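Local coordinates for aminoglycoside N(3)-acetyltransferase, AAC(3)-IVa (Escherichia coli, PDB 6MN3), which probably confers resistance to 2-deoxystreptamine antibiotics such as gentamicin and apramycin by transferring an acetyl group from acetyl-CoA to their N3 amine, at residues Leu202-Gln208 against Leu220-Ile226. Residues are numbered along the deposited sequence; the frame is centred on the assembly and turned at random.
Sequences LKEKSLQ and LIRSRDI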
loop_
_atom_site.group_PDB
_atom_site.type_symbol
_atom_site.label_atom_id
_atom_site.label_comp_id
_atom_site.label_asym_id
_atom_site.label_seq_id
_atom_site.Cartn_x
_atom_site.Cartn_y
_atom_site.Cartn_z
ATOM N N LEU A 202 -6.748 -15.478 -1.716
ATOM C CA LEU A 202 -5.854 -15.329 -2.859
ATOM C C LEU A 202 -4.945 -16.539 -3.028
ATOM O O LEU A 202 -4.774 -17.043 -4.143
ATOM C CB LEU A 202 -5.025 -14.053 -2.707
ATOM C CG LEU A 202 -5.822 -12.747 -2.737
ATOM C CD1 LEU A 202 -5.065 -11.630 -2.035
ATOM C CD2 LEU A 202 -6.162 -12.357 -4.168
ATOM N N LYS A 203 -4.345 -17.015 -1.935
ATOM C CA LYS A 203 -3.400 -18.122 -2.040
ATOM C C LYS A 203 -4.087 -19.395 -2.522
ATOM O O LYS A 203 -3.507 -20.165 -3.296
ATOM C CB LYS A 203 -2.713 -18.353 -0.695
ATOM C CG LYS A 203 -1.983 -19.683 -0.579
ATOM C CD LYS A 203 -1.060 -19.699 0.628
ATOM C CE LYS A 203 -1.741 -19.111 1.855
ATOM N NZ LYS A 203 -0.798 -18.970 3.000
ATOM N N GLU A 204 -5.327 -19.630 -2.087
ATOM C CA GLU A 204 -6.024 -20.846 -2.498
ATOM C C GLU A 204 -6.373 -20.807 -3.981
ATOM O O GLU A 204 -6.335 -21.841 -4.658
ATOM C CB GLU A 204 -7.280 -21.052 -1.651
ATOM C CG GLU A 204 -7.002 -21.440 -0.205
ATOM C CD GLU A 204 -5.966 -22.540 -0.078
ATOM O OE1 GLU A 204 -6.158 -23.615 -0.684
ATOM O OE2 GLU A 204 -4.955 -22.329 0.627
ATOM N N LYS A 205 -6.711 -19.631 -4.505
ATOM C CA LYS A 205 -6.958 -19.470 -5.934
ATOM C C LYS A 205 -5.669 -19.398 -6.747
ATOM O O LYS A 205 -5.732 -19.132 -7.954
ATOM C CB LYS A 205 -7.800 -18.217 -6.190
ATOM C CG LYS A 205 -9.292 -18.387 -5.951
ATOM C CD LYS A 205 -10.005 -17.041 -5.987
ATOM C CE LYS A 205 -11.517 -17.198 -5.934
ATOM N NZ LYS A 205 -12.093 -17.488 -7.275
ATOM N N SER A 206 -4.517 -19.624 -6.109
ATOM C CA SER A 206 -3.204 -19.553 -6.754
ATOM C C SER A 206 -2.933 -18.169 -7.336
ATOM O O SER A 206 -2.238 -18.034 -8.346
ATOM C CB SER A 206 -3.051 -20.628 -7.836
ATOM O OG SER A 206 -3.272 -21.921 -7.301
ATOM N N LEU A 207 -3.471 -17.130 -6.699
ATOM C CA LEU A 207 -3.295 -15.756 -7.144
ATOM C C LEU A 207 -2.244 -15.001 -6.343
ATOM O O LEU A 207 -1.971 -13.836 -6.648
ATOM C CB LEU A 207 -4.625 -15.003 -7.070
ATOM C CG LEU A 207 -5.812 -15.635 -7.793
ATOM C CD1 LEU A 207 -7.069 -14.805 -7.574
ATOM C CD2 LEU A 207 -5.511 -15.789 -9.275
ATOM N N GLN A 208 -1.657 -15.625 -5.328
ATOM C CA GLN A 208 -0.664 -14.980 -4.479
ATOM C C GLN A 208 0.633 -15.772 -4.553
ATOM O O GLN A 208 0.660 -16.962 -4.220
ATOM C CB GLN A 208 -1.159 -14.881 -3.036
ATOM C CG GLN A 208 -0.112 -14.406 -2.046
ATOM C CD GLN A 208 -0.680 -14.191 -0.656
ATOM O OE1 GLN A 208 -1.265 -13.148 -0.367
ATOM N NE2 GLN A 208 -0.506 -15.180 0.216
ATOM N N LEU A 220 3.207 -11.457 -3.208
ATOM C CA LEU A 220 3.075 -10.705 -4.450
ATOM C C LEU A 220 1.777 -11.103 -5.135
ATOM O O LEU A 220 1.583 -12.277 -5.466
ATOM C CB LEU A 220 4.271 -10.960 -5.367
ATOM C CG LEU A 220 4.228 -10.292 -6.739
ATOM C CD1 LEU A 220 4.317 -8.782 -6.606
ATOM C CD2 LEU A 220 5.347 -10.829 -7.602
ATOM N N ILE A 221 0.892 -10.129 -5.343
ATOM C CA ILE A 221 -0.421 -10.352 -5.938
ATOM C C ILE A 221 -0.673 -9.271 -6.977
ATOM O O ILE A 221 -0.337 -8.101 -6.762
ATOM C CB ILE A 221 -1.551 -10.340 -4.883
ATOM C CG1 ILE A 221 -1.133 -11.065 -3.599
ATOM C CG2 ILE A 221 -2.817 -10.954 -5.452
ATOM C CD1 ILE A 221 -0.669 -10.135 -2.490
ATOM N N ARG A 222 -1.267 -9.661 -8.104
ATOM C CA ARG A 222 -1.707 -8.680 -9.085
ATOM C C ARG A 222 -2.801 -7.803 -8.489
ATOM O O ARG A 222 -3.729 -8.301 -7.846
ATOM C CB ARG A 222 -2.218 -9.377 -10.342
ATOM C CG ARG A 222 -1.130 -9.766 -11.328
ATOM C CD ARG A 222 -1.678 -10.690 -12.406
ATOM N NE ARG A 222 -3.043 -10.336 -12.787
ATOM C CZ ARG A 222 -3.349 -9.496 -13.771
ATOM N NH1 ARG A 222 -2.385 -8.924 -14.478
ATOM N NH2 ARG A 222 -4.618 -9.231 -14.047
ATOM N N SER A 223 -2.682 -6.489 -8.701
ATOM C CA SER A 223 -3.670 -5.560 -8.159
ATOM C C SER A 223 -5.079 -5.907 -8.627
ATOM O O SER A 223 -6.040 -5.804 -7.856
ATOM C CB SER A 223 -3.315 -4.128 -8.551
ATOM O OG SER A 223 -4.361 -3.236 -8.210
ATOM N N ARG A 224 -5.221 -6.324 -9.887
ATOM C CA ARG A 224 -6.539 -6.698 -10.392
ATOM C C ARG A 224 -7.085 -7.931 -9.681
ATOM O O ARG A 224 -8.299 -8.035 -9.469
ATOM C CB ARG A 224 -6.478 -6.937 -11.901
ATOM C CG ARG A 224 -6.030 -5.724 -12.701
ATOM C CD ARG A 224 -7.199 -5.059 -13.405
ATOM N NE ARG A 224 -6.763 -3.991 -14.301
ATOM C CZ ARG A 224 -6.364 -4.182 -15.556
ATOM N NH1 ARG A 224 -6.343 -5.404 -16.070
ATOM N NH2 ARG A 224 -5.985 -3.150 -16.296
ATOM N N ASP A 225 -6.214 -8.869 -9.303
ATOM C CA ASP A 225 -6.677 -10.039 -8.564
ATOM C C ASP A 225 -7.113 -9.669 -7.152
ATOM O O ASP A 225 -8.064 -10.256 -6.625
ATOM C CB ASP A 225 -5.582 -11.104 -8.527
ATOM C CG ASP A 225 -5.399 -11.798 -9.862
ATOM O OD1 ASP A 225 -6.369 -11.840 -10.650
ATOM O OD2 ASP A 225 -4.286 -12.304 -10.125
ATOM N N ILE A 226 -6.434 -8.704 -6.528
ATOM C CA ILE A 226 -6.827 -8.256 -5.193
ATOM C C ILE A 226 -8.227 -7.657 -5.228
ATOM O O ILE A 226 -9.072 -7.952 -4.375
ATOM C CB ILE A 226 -5.803 -7.246 -4.644
ATOM C CG1 ILE A 226 -4.444 -7.910 -4.449
ATOM C CG2 ILE A 226 -6.294 -6.641 -3.338
ATOM C CD1 ILE A 226 -3.344 -6.936 -4.125
HETATM O O HOH W 1 -1.948 -12.183 -8.949
#
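L207 O faces I221 CG2 where a Schellman motif ends helix 197-204 and the chain turns into strand 208-213, an outermost strand of the mixed sheet; the neighbouring antiparallel strand, 216-222, runs on here into helix 223-236. S206, with positive phi, is the C-prime residue of the motif: its N bonds to K203 O, and L207 N reaches back to L202 O at 2.9 Å.

No direct hydrogen bond joins 202-208 to 220-226; a water does so instead. It donates to L207 O and to D225 OD2, at 2.6 Å from the latter, and accepts from R222 N at 2.7 Å. The water thus ties the turn after one helix to the start of the next, where R222 occupies the N-cap position and I226 N bonds to R222 O. Within 220-226, R222 NE forms a salt bridge with D225 OD2 at 3.5 Å, the oxygen sitting in the guanidinium plane at its edge, and so helps position the carboxylate that the water reaches; R222 NH1 pairs with D139. Shared between water and arginine, the D225 carboxylate would probably favour its ionised form.

The apolar contacts centre on I221. Its CG2, anti to the backbone N, points at the turn and meets L202 CD2 at 3.8 Å, the two side chains crossing at about a right angle; L202 also rests on H149 and T229. The other branch, CG1 and CD1, crosses Q208 obliquely. Q208 CG lies anti to the backbone N (chi1 172°) and the chain stays extended beyond it, which brings the amide to I221, with OE1 3.7 Å from I221 CD1. That amide is held by H149 at OE1 and by D199 and E210 at NE2. L207 crosses D225 nearly perpendicularly, setting its CD2 methyl 3.8 Å from D225 OD2, the same oxygen that takes the water.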